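Heme-binding protein A / AI-2 binding protein A (Helicobacter pylori SS1, PDB 6OFQ) binds short peptides in the periplasm, as a type II substrate-binding protein, and probably delivers them to an ABC transporter for uptake. Local coordinates at residues Gln67-Tyr70 / Gly71-Glu74; Leu187-Asp190 / Tyr191-Leu195; Ile248-Ser251 / Ser252-Ala255; Leu413-Gly417 / Leu418-Glu422; Lys478-Glu481 / Ala482-Lys486. All blocks are in the same frame, centred on the assembly; numbering follows the deposited sequence. Where two conformers were deposited one is given.

Contact 1: Gln67-Tyr70 / Gly71-Glu74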
loop_
_atom_site.group_PDB
_atom_site.type_symbol
_atom_site.label_atom_id
_atom_site.label_comp_id
_atom_site.label_asym_id
_atom_site.label_seq_id
_atom_site.Cartn_x
_atom_site.Cartn_y
_atom_site.Cartn_z
ATOM N N GLN A 67 -13.663 -7.414 -4.810
ATOM C CA GLN A 67 -12.486 -6.873 -5.432
ATOM C C GLN A 67 -12.753 -5.519 -6.027
ATOM O O GLN A 67 -13.937 -5.126 -6.135
ATOM C CB GLN A 67 -11.900 -7.790 -6.494
ATOM C CG GLN A 67 -12.814 -8.002 -7.686
ATOM C CD GLN A 67 -12.342 -9.103 -8.614
ATOM O OE1 GLN A 67 -11.750 -10.096 -8.215
ATOM N NE2 GLN A 67 -12.708 -8.989 -9.876
ATOM N N PHE A 68 -11.739 -4.835 -6.545
ATOM C CA PHE A 68 -11.932 -3.502 -7.169
ATOM C C PHE A 68 -11.901 -3.671 -8.668
ATOM O O PHE A 68 -10.959 -4.245 -9.250
ATOM C CB PHE A 68 -10.876 -2.537 -6.631
ATOM C CG PHE A 68 -11.077 -2.336 -5.168
ATOM C CD1 PHE A 68 -12.089 -1.484 -4.720
ATOM C CD2 PHE A 68 -10.270 -2.961 -4.269
ATOM C CE1 PHE A 68 -12.312 -1.365 -3.354
ATOM C CE2 PHE A 68 -10.498 -2.841 -2.912
ATOM C CZ PHE A 68 -11.559 -2.104 -2.457
ATOM N N LYS A 69 -12.919 -3.186 -9.351
ATOM C CA LYS A 69 -12.951 -3.331 -10.799
ATOM C C LYS A 69 -11.707 -2.643 -11.417
ATOM O O LYS A 69 -11.356 -1.529 -11.055
ATOM C CB LYS A 69 -14.221 -2.639 -11.307
ATOM C CG LYS A 69 -14.274 -2.534 -12.821
ATOM C CD LYS A 69 -15.632 -2.060 -13.285
ATOM C CE LYS A 69 -15.597 -1.809 -14.773
ATOM N NZ LYS A 69 -16.919 -1.224 -15.148
ATOM N N TYR A 70 -10.955 -3.375 -12.238
ATOM C CA TYR A 70 -9.656 -2.867 -12.686
ATOM C C TYR A 70 -9.676 -1.487 -13.281
ATOM O O TYR A 70 -10.565 -1.169 -14.089
ATOM C CB TYR A 70 -8.998 -3.915 -13.610
ATOM C CG TYR A 70 -7.553 -3.537 -13.904
ATOM C CD1 TYR A 70 -6.611 -3.617 -12.888
ATOM C CD2 TYR A 70 -7.141 -2.954 -15.092
ATOM C CE1 TYR A 70 -5.306 -3.155 -13.074
ATOM C CE2 TYR A 70 -5.820 -2.561 -15.281
ATOM C CZ TYR A 70 -4.892 -2.597 -14.269
ATOM O OH TYR A 70 -3.626 -2.138 -14.431
ATOM N N GLY A 71 -8.808 -0.627 -12.759
ATOM C CA GLY A 71 -8.731 0.748 -13.220
ATOM C C GLY A 71 -9.544 1.733 -12.415
ATOM O O GLY A 71 -9.565 2.942 -12.668
ATOM N N THR A 72 -10.234 1.183 -11.419
ATOM C CA THR A 72 -11.253 1.941 -10.657
ATOM C C THR A 72 -11.060 1.711 -9.150
ATOM O O THR A 72 -10.229 0.897 -8.714
ATOM C CB THR A 72 -12.708 1.582 -11.014
ATOM O OG1 THR A 72 -13.119 0.416 -10.315
ATOM C CG2 THR A 72 -12.893 1.466 -12.495
ATOM N N THR A 73 -11.906 2.398 -8.366
ATOM C CA THR A 73 -12.053 2.161 -6.928
ATOM C C THR A 73 -13.419 1.579 -6.568
ATOM O O THR A 73 -13.820 1.614 -5.407
ATOM C CB THR A 73 -11.786 3.450 -6.134
ATOM O OG1 THR A 73 -12.835 4.375 -6.393
ATOM C CG2 THR A 73 -10.409 4.049 -6.541
ATOM N N GLU A 74 -14.093 1.004 -7.559
ATOM C CA GLU A 74 -15.428 0.452 -7.392
ATOM C C GLU A 74 -15.418 -0.997 -6.965
ATOM O O GLU A 74 -14.763 -1.851 -7.588
ATOM C CB GLU A 74 -16.159 0.526 -8.756
ATOM C CG GLU A 74 -16.374 1.924 -9.319
ATOM C CD GLU A 74 -16.821 1.934 -10.784
ATOM O OE1 GLU A 74 -17.222 0.900 -11.377
ATOM O OE2 GLU A 74 -16.836 3.073 -11.271
HETATM O O HOH W 1 -16.743 1.434 -14.273
#
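A type II beta turn from Lys69 to Thr72 brings the chain back after strand 66-68, and the polar atoms inside the turn hold it shut. Lys69 O takes two donors from one residue: Thr72 N at 3.0 Å, lying in the carbonyl plane, and Thr72 OG1 at 2.7 Å, tilted from that plane. The hydroxyl can do this because OG1 stands between the backbone N and the carbonyl carbon of its own residue (chi1 82°). Thr72 OG1 in turn accepts from Glu74 N at 3.0 Å, two residues on, an ST turn that explains why a hydroxyl residue suits this place. Beside it the two arms of the turn are joined again, Lys69 N giving a nearly straight bond of 2.9 Å to Glu74 O. The side chains of Lys69 and Glu74 run alongside each other in the same direction, both extended; Lys69 NZ and Glu74 OE1 stay 4.3 Å apart, too far for a salt bridge, and a water bonded to both joins them. On the buried side the ring edge of Phe68 meets Thr73 O, with CD1 3.6 Å from it, while Val521 and Ile432 also pack on this ring. Gly71 takes a positive phi of 95°, where a CB would press on Tyr70 O. Tyr70 turns away to bond through OH with Val523 O. The whole is a tight reversal between antiparallel strands 66-68 and 75-85, a type II turn with glycine at its third position.

Contact 2: Leu187-Asp190 / Tyr191-Leu195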
loop_
_atom_site.group_PDB
_atom_site.type_symbol
_atom_site.label_atom_id
_atom_site.label_comp_id
_atom_site.label_asym_id
_atom_site.label_seq_id
_atom_site.Cartn_x
_atom_site.Cartn_y
_atom_site.Cartn_z
ATOM N N LEU A 187 -6.256 -17.647 1.463
ATOM C CA LEU A 187 -5.273 -18.737 1.300
ATOM C C LEU A 187 -5.988 -20.060 1.488
ATOM O O LEU A 187 -7.155 -20.096 1.888
ATOM C CB LEU A 187 -4.209 -18.595 2.374
ATOM C CG LEU A 187 -3.098 -17.578 2.107
ATOM C CD1 LEU A 187 -3.599 -16.145 1.955
ATOM C CD2 LEU A 187 -2.030 -17.665 3.177
ATOM N N SER A 188 -5.297 -21.142 1.109
ATOM C CA SER A 188 -5.899 -22.474 1.210
ATOM C C SER A 188 -5.592 -23.155 2.536
ATOM O O SER A 188 -4.437 -23.469 2.867
ATOM C CB SER A 188 -5.349 -23.362 0.101
ATOM O OG SER A 188 -5.629 -24.753 0.339
ATOM N N LYS A 189 -6.685 -23.523 3.233
ATOM C CA LYS A 189 -6.579 -24.317 4.453
ATOM C C LYS A 189 -5.991 -25.731 4.203
ATOM O O LYS A 189 -5.188 -26.147 5.039
ATOM C CB LYS A 189 -7.977 -24.421 5.090
ATOM C CG LYS A 189 -7.974 -25.176 6.417
ATOM C CD LYS A 189 -7.029 -24.604 7.429
ATOM C CE LYS A 189 -7.402 -24.802 8.897
ATOM N NZ LYS A 189 -6.953 -26.072 9.494
ATOM N N ASP A 190 -6.418 -26.339 3.097
ATOM C CA ASP A 190 -5.861 -27.675 2.740
ATOM C C ASP A 190 -4.346 -27.602 2.580
ATOM O O ASP A 190 -3.576 -28.419 3.146
ATOM C CB ASP A 190 -6.575 -28.289 1.539
ATOM C CG ASP A 190 -8.024 -28.637 1.832
ATOM O OD1 ASP A 190 -8.302 -29.275 2.863
ATOM O OD2 ASP A 190 -8.936 -28.101 1.186
ATOM N N TYR A 191 -3.876 -26.589 1.827
ATOM C CA TYR A 191 -2.435 -26.412 1.645
ATOM C C TYR A 191 -1.713 -26.124 2.966
ATOM O O TYR A 191 -0.667 -26.687 3.323
ATOM C CB TYR A 191 -2.150 -25.337 0.581
ATOM C CG TYR A 191 -0.677 -25.039 0.344
ATOM C CD1 TYR A 191 0.188 -26.049 -0.049
ATOM C CD2 TYR A 191 -0.154 -23.752 0.405
ATOM C CE1 TYR A 191 1.505 -25.829 -0.321
ATOM C CE2 TYR A 191 1.156 -23.493 0.073
ATOM C CZ TYR A 191 1.993 -24.531 -0.285
ATOM O OH TYR A 191 3.321 -24.293 -0.588
ATOM N N ALA A 192 -2.266 -25.225 3.785
ATOM C CA ALA A 192 -1.730 -24.938 5.101
ATOM C C ALA A 192 -1.654 -26.196 5.998
ATOM O O ALA A 192 -0.633 -26.343 6.652
ATOM C CB ALA A 192 -2.622 -23.884 5.792
ATOM N N ASP A 193 -2.707 -27.010 5.946
ATOM C CA ASP A 193 -2.704 -28.231 6.772
ATOM C C ASP A 193 -1.591 -29.175 6.273
ATOM O O ASP A 193 -0.877 -29.762 7.101
ATOM C CB ASP A 193 -4.048 -28.926 6.687
ATOM C CG ASP A 193 -5.142 -28.242 7.463
ATOM O OD1 ASP A 193 -4.782 -27.417 8.344
ATOM O OD2 ASP A 193 -6.249 -28.707 7.137
ATOM N N TYR A 194 -1.482 -29.311 4.953
ATOM C CA TYR A 194 -0.420 -30.151 4.308
ATOM C C TYR A 194 0.945 -29.724 4.756
ATOM O O TYR A 194 1.817 -30.491 5.156
ATOM C CB TYR A 194 -0.532 -30.156 2.820
ATOM C CG TYR A 194 0.683 -30.537 2.020
ATOM C CD1 TYR A 194 0.830 -31.854 1.567
ATOM C CD2 TYR A 194 1.509 -29.552 1.508
ATOM C CE1 TYR A 194 1.937 -32.221 0.818
ATOM C CE2 TYR A 194 2.603 -29.909 0.734
ATOM C CZ TYR A 194 2.822 -31.236 0.403
ATOM O OH TYR A 194 3.935 -31.577 -0.350
ATOM N N LEU A 195 1.262 -28.430 4.697
ATOM C CA LEU A 195 2.556 -27.889 5.190
ATOM C C LEU A 195 2.812 -28.072 6.682
ATOM O O LEU A 195 3.906 -28.339 7.154
ATOM C CB LEU A 195 2.741 -26.381 4.863
ATOM C CG LEU A 195 2.726 -26.006 3.402
ATOM C CD1 LEU A 195 2.780 -24.479 3.304
ATOM C CD2 LEU A 195 3.901 -26.603 2.677
HETATM O O HOH W 2 -7.032 -30.147 5.176
#
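The backbone enters helix 189-197 through its first turn, where Ala192 N, Asp193 N and Tyr194 N bond to Ser188 O, Lys189 O and Asp190 O, four residues earlier in each case. Ser188 sits at the N-cap, and its OG accepts from Tyr191 N at 2.9 Å with an almost straight N-H...O angle of 173°. With OG anti to the backbone N (chi1 165°), the hydroxyl lies over the start of the helix and also touches Tyr191 CB at 3.5 Å. A small side chain with an oxygen one bond beyond CB suits this position, since it reaches a first-turn N-H that has no carbonyl before it in the helix. The next residue, Lys189, bends at chi2 and chi4 so that its amine comes back across Asp193, one turn on. NZ meets the syn lone pair of Asp193 OD1 at 2.8 Å in a salt bridge, and CD and CE lie against the same oxygen. The other oxygen, Asp193 OD2, receives a water at 2.6 Å that also donates to Asp190 OD1. Asp190 OD1 has its stronger partner in the salt bridge with Lys117. Tyr191 leads away to pack against Trp108, its OH bonding to Lys207 O, and Leu195 CD1 lies over one face of its ring. The i to i+4 salt bridge joins the first two turns, while a serine N-cap bonded to the N-H three residues on is typical of a helix start.

Contact 3: Ile248-Ser251 / Ser252-Ala255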
loop_
_atom_site.group_PDB
_atom_site.type_symbol
_atom_site.label_atom_id
_atom_site.label_comp_id
_atom_site.label_asym_id
_atom_site.label_seq_id
_atom_site.Cartn_x
_atom_site.Cartn_y
_atom_site.Cartn_z
ATOM N N ILE A 248 15.137 -4.405 -10.728
ATOM C CA ILE A 248 16.300 -3.676 -11.301
ATOM C C ILE A 248 16.363 -2.423 -10.462
ATOM O O ILE A 248 15.614 -1.467 -10.638
ATOM C CB ILE A 248 16.033 -3.289 -12.771
ATOM C CG1 ILE A 248 15.827 -4.552 -13.586
ATOM C CG2 ILE A 248 17.196 -2.457 -13.336
ATOM C CD1 ILE A 248 15.532 -4.347 -15.044
ATOM N N PRO A 249 17.290 -2.401 -9.494
ATOM C CA PRO A 249 17.222 -1.371 -8.472
ATOM C C PRO A 249 17.533 0.034 -8.908
ATOM O O PRO A 249 16.911 0.997 -8.434
ATOM C CB PRO A 249 18.209 -1.836 -7.372
ATOM C CG PRO A 249 18.367 -3.284 -7.624
ATOM C CD PRO A 249 18.073 -3.556 -9.069
ATOM N N ASN A 250 18.408 0.136 -9.896
ATOM C CA ASN A 250 18.768 1.461 -10.394
ATOM C C ASN A 250 17.760 1.938 -11.425
ATOM O O ASN A 250 17.516 1.282 -12.445
ATOM C CB ASN A 250 20.196 1.460 -10.981
ATOM C CG ASN A 250 20.595 2.844 -11.434
ATOM O OD1 ASN A 250 20.118 3.386 -12.404
ATOM N ND2 ASN A 250 21.499 3.466 -10.679
ATOM N N SER A 251 17.129 3.081 -11.157
ATOM C CA SER A 251 16.027 3.520 -12.002
ATOM C C SER A 251 16.453 3.950 -13.394
ATOM O O SER A 251 15.658 3.890 -14.347
ATOM C CB SER A 251 15.293 4.650 -11.286
ATOM O OG SER A 251 14.629 4.142 -10.134
ATOM N N SER A 252 17.701 4.404 -13.513
ATOM C CA SER A 252 18.260 4.711 -14.835
ATOM C C SER A 252 18.515 3.415 -15.619
ATOM O O SER A 252 18.188 3.303 -16.800
ATOM C CB SER A 252 19.568 5.534 -14.772
ATOM O OG SER A 252 19.287 6.825 -14.317
ATOM N N THR A 253 19.056 2.390 -14.982
ATOM C CA THR A 253 19.258 1.076 -15.581
ATOM C C THR A 253 17.925 0.469 -16.026
ATOM O O THR A 253 17.776 -0.137 -17.093
ATOM C CB THR A 253 19.947 0.149 -14.606
ATOM O OG1 THR A 253 21.188 0.755 -14.179
ATOM C CG2 THR A 253 20.252 -1.229 -15.179
ATOM N N ARG A 254 16.890 0.707 -15.198
ATOM C CA ARG A 254 15.552 0.198 -15.519
ATOM C C ARG A 254 14.996 0.875 -16.773
ATOM O O ARG A 254 14.473 0.201 -17.654
ATOM C CB ARG A 254 14.650 0.383 -14.265
ATOM C CG ARG A 254 13.372 -0.462 -14.216
ATOM C CD ARG A 254 12.461 -0.117 -13.027
ATOM N NE ARG A 254 13.253 0.010 -11.814
ATOM C CZ ARG A 254 13.337 1.054 -11.015
ATOM N NH1 ARG A 254 12.517 2.077 -11.067
ATOM N NH2 ARG A 254 14.373 1.049 -10.218
ATOM N N ALA A 255 15.097 2.204 -16.878
ATOM C CA ALA A 255 14.714 2.885 -18.089
ATOM C C ALA A 255 15.523 2.497 -19.308
ATOM O O ALA A 255 14.967 2.364 -20.399
ATOM C CB ALA A 255 14.727 4.379 -17.851
HETATM O O HOH W 3 13.454 2.898 -8.162
#
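The guanidinium of Arg254 meets Ile248 O at its edge, in plane, and carries Ser251 CA over one face. It reaches back from the first turn of helix 251-259, whose N-cap is Asn250. Arg254 NE and NH2 grip Ile248 O side-on, at 3.0 Å and 2.8 Å, and both donors lie in the plane of that carbonyl. Two bonds to one atom fix the rotation of the flat group, and the bend at chi3 (-45°) lets it fold back to the loop. Pro249 O also lies near the edge, but at a poor angle for a bond. NH2 further donates to a water, while NH1 turns to Thr267 O, so the head of this buried arginine is held by carbonyls and water. Arginine fits because its several in-plane N-H groups can serve these acceptors together. Ile248 CG2, on the inner side, packs against Thr253 CG2 at 3.8 Å and the CB of Arg254, and the isoleucine also touches Ala36 on strand 32-37. Asn250 supplies the cap through its amide oxygen. Because chi1 (-177°) sets CG opposite the backbone N, Asn250 OD1 comes over the helix end and accepts from Thr253 N at 3.0 Å, with a weak bond from Ser252 N. Asparagine suits the place because its short chain holds a carbonyl where the first N-H groups need an acceptor. Arg254 N continues the helical pattern, donating to Asn250 O at 2.9 Å with the nitrogen in the carbonyl plane.

Contact 4: Leu413-Gly417 / Leu418-Glu422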
loop_
_atom_site.group_PDB
_atom_site.type_symbol
_atom_site.label_atom_id
_atom_site.label_comp_id
_atom_site.label_asym_id
_atom_site.label_seq_id
_atom_site.Cartn_x
_atom_site.Cartn_y
_atom_site.Cartn_z
ATOM N N LEU A 413 11.703 -0.980 5.838
ATOM C CA LEU A 413 10.356 -1.312 6.373
ATOM C C LEU A 413 10.435 -1.900 7.786
ATOM O O LEU A 413 9.659 -1.520 8.652
ATOM C CB LEU A 413 9.655 -2.296 5.431
ATOM C CG LEU A 413 9.289 -1.791 4.025
ATOM C CD1 LEU A 413 8.927 -2.912 3.060
ATOM C CD2 LEU A 413 8.043 -0.955 4.151
ATOM N N LYS A 414 11.443 -2.724 8.034
ATOM C CA LYS A 414 11.535 -3.359 9.354
ATOM C C LYS A 414 11.926 -2.334 10.420
ATOM O O LYS A 414 11.284 -2.168 11.481
ATOM C CB LYS A 414 12.582 -4.486 9.285
ATOM C CG LYS A 414 12.806 -5.227 10.601
ATOM C CD LYS A 414 13.946 -6.259 10.601
ATOM C CE LYS A 414 14.054 -6.843 12.006
ATOM N NZ LYS A 414 12.817 -7.459 12.611
ATOM N N ARG A 415 12.968 -1.545 10.138
ATOM C CA ARG A 415 13.502 -0.615 11.129
ATOM C C ARG A 415 12.523 0.522 11.398
ATOM O O ARG A 415 12.315 0.887 12.547
ATOM C CB ARG A 415 14.832 -0.048 10.692
ATOM C CG ARG A 415 15.910 -1.095 10.561
ATOM C CD ARG A 415 17.235 -0.489 10.158
ATOM N NE ARG A 415 18.339 -1.475 10.108
ATOM C CZ ARG A 415 19.028 -1.878 11.162
ATOM N NH1 ARG A 415 18.771 -1.455 12.386
ATOM N NH2 ARG A 415 20.018 -2.762 11.000
ATOM N N THR A 416 11.878 1.098 10.356
ATOM C CA THR A 416 10.882 2.128 10.596
ATOM C C THR A 416 9.630 1.544 11.295
ATOM O O THR A 416 9.020 2.207 12.127
ATOM C CB THR A 416 10.485 2.865 9.274
ATOM O OG1 THR A 416 9.952 1.922 8.323
ATOM C CG2 THR A 416 11.633 3.689 8.704
ATOM N N GLY A 417 9.269 0.303 10.965
ATOM C CA GLY A 417 8.149 -0.322 11.667
ATOM C C GLY A 417 8.325 -0.433 13.168
ATOM O O GLY A 417 7.372 -0.506 13.919
ATOM N N LEU A 418 9.585 -0.574 13.571
ATOM C CA LEU A 418 10.016 -0.684 14.972
ATOM C C LEU A 418 10.335 0.620 15.641
ATOM O O LEU A 418 10.825 0.648 16.787
ATOM C CB LEU A 418 11.160 -1.672 15.092
ATOM C CG LEU A 418 10.830 -3.099 14.729
ATOM C CD1 LEU A 418 12.053 -3.996 14.826
ATOM C CD2 LEU A 418 9.712 -3.643 15.612
ATOM N N GLY A 419 10.181 1.760 14.940
ATOM C CA GLY A 419 10.420 3.059 15.527
ATOM C C GLY A 419 11.882 3.466 15.638
ATOM O O GLY A 419 12.174 4.350 16.450
ATOM N N GLU A 420 12.769 2.861 14.851
ATOM C CA GLU A 420 14.182 3.160 14.993
ATOM C C GLU A 420 14.547 4.563 14.530
ATOM O O GLU A 420 15.550 5.159 14.959
ATOM C CB GLU A 420 15.038 2.115 14.267
ATOM C CG GLU A 420 14.932 0.776 14.940
ATOM C CD GLU A 420 15.800 -0.295 14.330
ATOM O OE1 GLU A 420 16.676 0.021 13.513
ATOM O OE2 GLU A 420 15.573 -1.472 14.647
ATOM N N HIS A 421 13.752 5.098 13.587
ATOM C CA HIS A 421 14.088 6.386 12.995
ATOM C C HIS A 421 13.723 7.530 13.927
ATOM O O HIS A 421 12.859 7.417 14.804
ATOM C CB HIS A 421 13.264 6.573 11.719
ATOM C CG HIS A 421 11.795 6.427 11.894
ATOM N ND1 HIS A 421 11.238 5.206 12.204
ATOM C CD2 HIS A 421 10.789 7.341 11.920
ATOM C CE1 HIS A 421 9.943 5.364 12.382
ATOM N NE2 HIS A 421 9.641 6.624 12.194
ATOM N N GLU A 422 14.295 8.684 13.589
ATOM C CA GLU A 422 13.895 10.002 14.113
ATOM C C GLU A 422 13.048 10.651 13.038
ATOM O O GLU A 422 11.914 11.053 13.280
ATOM C CB GLU A 422 15.112 10.847 14.518
ATOM C CG GLU A 422 15.912 10.302 15.696
ATOM C CD GLU A 422 17.081 11.226 15.937
ATOM O OE1 GLU A 422 16.972 12.394 16.357
ATOM O OE2 GLU A 422 18.168 10.739 15.654
HETATM O O HOH W 4 18.211 -2.607 15.436
#
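Helix 409-417 ends in a Schellman motif, in which the chain leaves helical angles at Gly419 (phi 79°) and two backbone bonds return to the last turn. Glu420 N donates to Arg415 O at 3.1 Å in a six-residue closure, and inside it Gly419 N meets Thr416 O from above the carbonyl plane. Glycine suits the turning point because it tolerates positive phi without a side chain to collide with the backbone. Leu418 N still bonds to Lys414 O, and the leucine side chain lies back on that turn with CG 3.4 Å from Lys414 O. Beyond the turn Glu420 points toward the helix and crosses Arg415. Its OE1 takes the N-H of Arg415 NH1 at 2.8 Å through the syn lone pair, in the guanidinium plane, although the two flat groups are turned 67° apart. This salt bridge uses one oxygen and one nitrogen, and OE1 also rests against Arg415 CG and CB; the oppositely charged pair thus spans the helix end. A water that donates to Glu420 OE2 has a weak bond from Arg415 NH1. His421, with CG between its backbone N and carbonyl carbon (chi1 54°), swings its ring edge back to the helix, while NE2 bonds to Gly456 O. Phe378 of strand 373-380 packs on both Thr416 and His421. At the ring edge His421 CE1 lies 3.3 Å from Thr416 O, and the buried ND1 has no hydrogen-bonding partner in the model.

Contact 5: Lys478-Glu481 / Ala482-Lys486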
loop_
_atom_site.group_PDB
_atom_site.type_symbol
_atom_site.label_atom_id
_atom_site.label_comp_id
_atom_site.label_asym_id
_atom_site.label_seq_id
_atom_site.Cartn_x
_atom_site.Cartn_y
_atom_site.Cartn_z
ATOM N N LYS A 478 -21.702 12.520 3.376
ATOM C CA LYS A 478 -21.629 13.885 3.853
ATOM C C LYS A 478 -21.405 13.998 5.329
ATOM O O LYS A 478 -20.589 14.831 5.739
ATOM C CB LYS A 478 -22.903 14.678 3.482
ATOM C CG LYS A 478 -22.932 15.058 2.013
ATOM C CD LYS A 478 -21.669 15.642 1.383
ATOM C CE LYS A 478 -21.563 17.166 1.436
ATOM N NZ LYS A 478 -20.469 17.672 0.546
ATOM N N GLU A 479 -22.027 13.082 6.093
ATOM C CA GLU A 479 -21.778 13.081 7.536
ATOM C C GLU A 479 -20.332 12.709 7.864
ATOM O O GLU A 479 -19.716 13.300 8.734
ATOM C CB GLU A 479 -22.727 12.225 8.386
ATOM C CG GLU A 479 -24.181 12.633 8.229
ATOM C CD GLU A 479 -25.133 11.710 8.971
ATOM O OE1 GLU A 479 -24.698 10.962 9.840
ATOM O OE2 GLU A 479 -26.351 11.868 8.708
ATOM N N ARG A 480 -19.840 11.680 7.193
ATOM C CA ARG A 480 -18.432 11.309 7.402
ATOM C C ARG A 480 -17.494 12.426 6.952
ATOM O O ARG A 480 -16.506 12.695 7.652
ATOM C CB ARG A 480 -18.161 10.026 6.574
ATOM C CG ARG A 480 -18.907 8.803 7.073
ATOM C CD ARG A 480 -18.539 7.580 6.213
ATOM N NE ARG A 480 -17.213 7.102 6.522
ATOM C CZ ARG A 480 -16.406 6.385 5.739
ATOM N NH1 ARG A 480 -16.750 5.943 4.569
ATOM N NH2 ARG A 480 -15.213 6.082 6.218
ATOM N N GLU A 481 -17.794 13.069 5.840
ATOM C CA GLU A 481 -16.960 14.164 5.329
ATOM C C GLU A 481 -16.839 15.250 6.395
ATOM O O GLU A 481 -15.735 15.768 6.657
ATOM C CB GLU A 481 -17.570 14.755 4.057
ATOM C CG GLU A 481 -16.735 15.840 3.383
ATOM C CD GLU A 481 -17.170 15.971 1.912
ATOM O OE1 GLU A 481 -18.393 16.153 1.730
ATOM O OE2 GLU A 481 -16.381 15.658 0.978
ATOM N N ALA A 482 -17.949 15.616 7.046
ATOM C CA ALA A 482 -17.840 16.668 8.059
ATOM C C ALA A 482 -16.894 16.349 9.164
ATOM O O ALA A 482 -16.068 17.154 9.608
ATOM C CB ALA A 482 -19.235 17.034 8.586
ATOM N N LEU A 483 -16.896 15.085 9.579
ATOM C CA LEU A 483 -15.971 14.615 10.622
ATOM C C LEU A 483 -14.524 14.572 10.110
ATOM O O LEU A 483 -13.590 14.964 10.828
ATOM C CB LEU A 483 -16.421 13.241 11.137
ATOM C CG LEU A 483 -17.772 13.240 11.881
ATOM C CD1 LEU A 483 -18.422 11.844 11.869
ATOM C CD2 LEU A 483 -17.513 13.660 13.310
ATOM N N TYR A 484 -14.352 14.107 8.877
ATOM C CA TYR A 484 -12.990 14.052 8.357
ATOM C C TYR A 484 -12.388 15.437 8.078
ATOM O O TYR A 484 -11.181 15.644 8.305
ATOM C CB TYR A 484 -12.901 13.219 7.079
ATOM C CG TYR A 484 -13.072 11.737 7.310
ATOM C CD1 TYR A 484 -12.358 11.120 8.328
ATOM C CD2 TYR A 484 -13.886 10.983 6.513
ATOM C CE1 TYR A 484 -12.479 9.732 8.534
ATOM C CE2 TYR A 484 -14.043 9.637 6.753
ATOM C CZ TYR A 484 -13.307 8.981 7.730
ATOM O OH TYR A 484 -13.502 7.623 7.940
ATOM N N LEU A 485 -13.239 16.417 7.762
ATOM C CA LEU A 485 -12.759 17.788 7.603
ATOM C C LEU A 485 -12.152 18.274 8.910
ATOM O O LEU A 485 -11.076 18.903 8.938
ATOM C CB LEU A 485 -13.857 18.696 7.068
ATOM C CG LEU A 485 -14.325 18.504 5.652
ATOM C CD1 LEU A 485 -15.570 19.295 5.285
ATOM C CD2 LEU A 485 -13.261 18.809 4.633
ATOM N N LYS A 486 -12.867 18.025 10.008
ATOM C CA LYS A 486 -12.400 18.467 11.309
ATOM C C LYS A 486 -11.139 17.693 11.679
ATOM O O LYS A 486 -10.195 18.281 12.233
ATOM C CB LYS A 486 -13.475 18.294 12.412
ATOM C CG LYS A 486 -14.729 19.127 12.238
ATOM C CD LYS A 486 -15.811 18.822 13.270
ATOM C CE LYS A 486 -17.049 19.617 12.843
ATOM N NZ LYS A 486 -18.238 18.982 13.477
#
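Arg480 and Tyr484, one turn apart on helix 477-494, lie side by side and point the same way, with the guanidinium and ring planes turned 67° against each other. NH2 of Arg480 donates to Tyr484 OH at 2.9 Å. It sits at the ring edge in the plane of the tyrosine, while the hydroxyl is tilted 25° out of the guanidinium plane. A bend at chi3 (74°) brings the arginine head level with the phenol oxygen, and tyrosine suits the place because its long flat side chain carries a polar tip that far. NH1 forms a salt bridge with Asp434 and NE bonds to Ala471 O, so this buried charge has partners on several sides. The ring itself packs on Leu468 and Ala471 of helix 462-473, and Tyr484 CD2 also touches Arg480 O at 3.3 Å. Around the helix from this pair, Glu481 and Leu485 also run alongside each other, with CG of the glutamate 4.1 Å from CD1 of the leucine. Lys478 curls round to Glu481, its NZ meeting Glu481 OE1 at 2.8 Å on the syn side but out of the carboxylate plane, a salt bridge between residues three apart. Lysine suits this exposed position, its flexible chain reaching that carboxylate. Beneath both pairs, Tyr484 N and Leu485 N bond to Arg480 O and Glu481 O. The pattern is that of an amphipathic alpha-helix, with i to i+4 side-chain pairs and a buried face packed on a neighbouring helix.

From the N terminus, contact 1 closes the turn joining strands 66-68 and 75-85 at the edge of an antiparallel sheet. Contact 2 then opens helix 189-197, beside helix 116-127. Contact 3 links strand 242-247 to helix 251-259 and packs on strand 32-37, and contact 4 ends helix 409-417 before strand 423-429 of the seven-stranded sheet. Contact 5 lies within helix 477-494, against helix 462-473. Each is formed by consecutive residues, so the five follow in series and none nests or crosses. None touches another: the nearest atoms of contacts 1 and 5 are about 11 Å apart, while contacts 3 and 5 lie on opposite sides of the chain's centre.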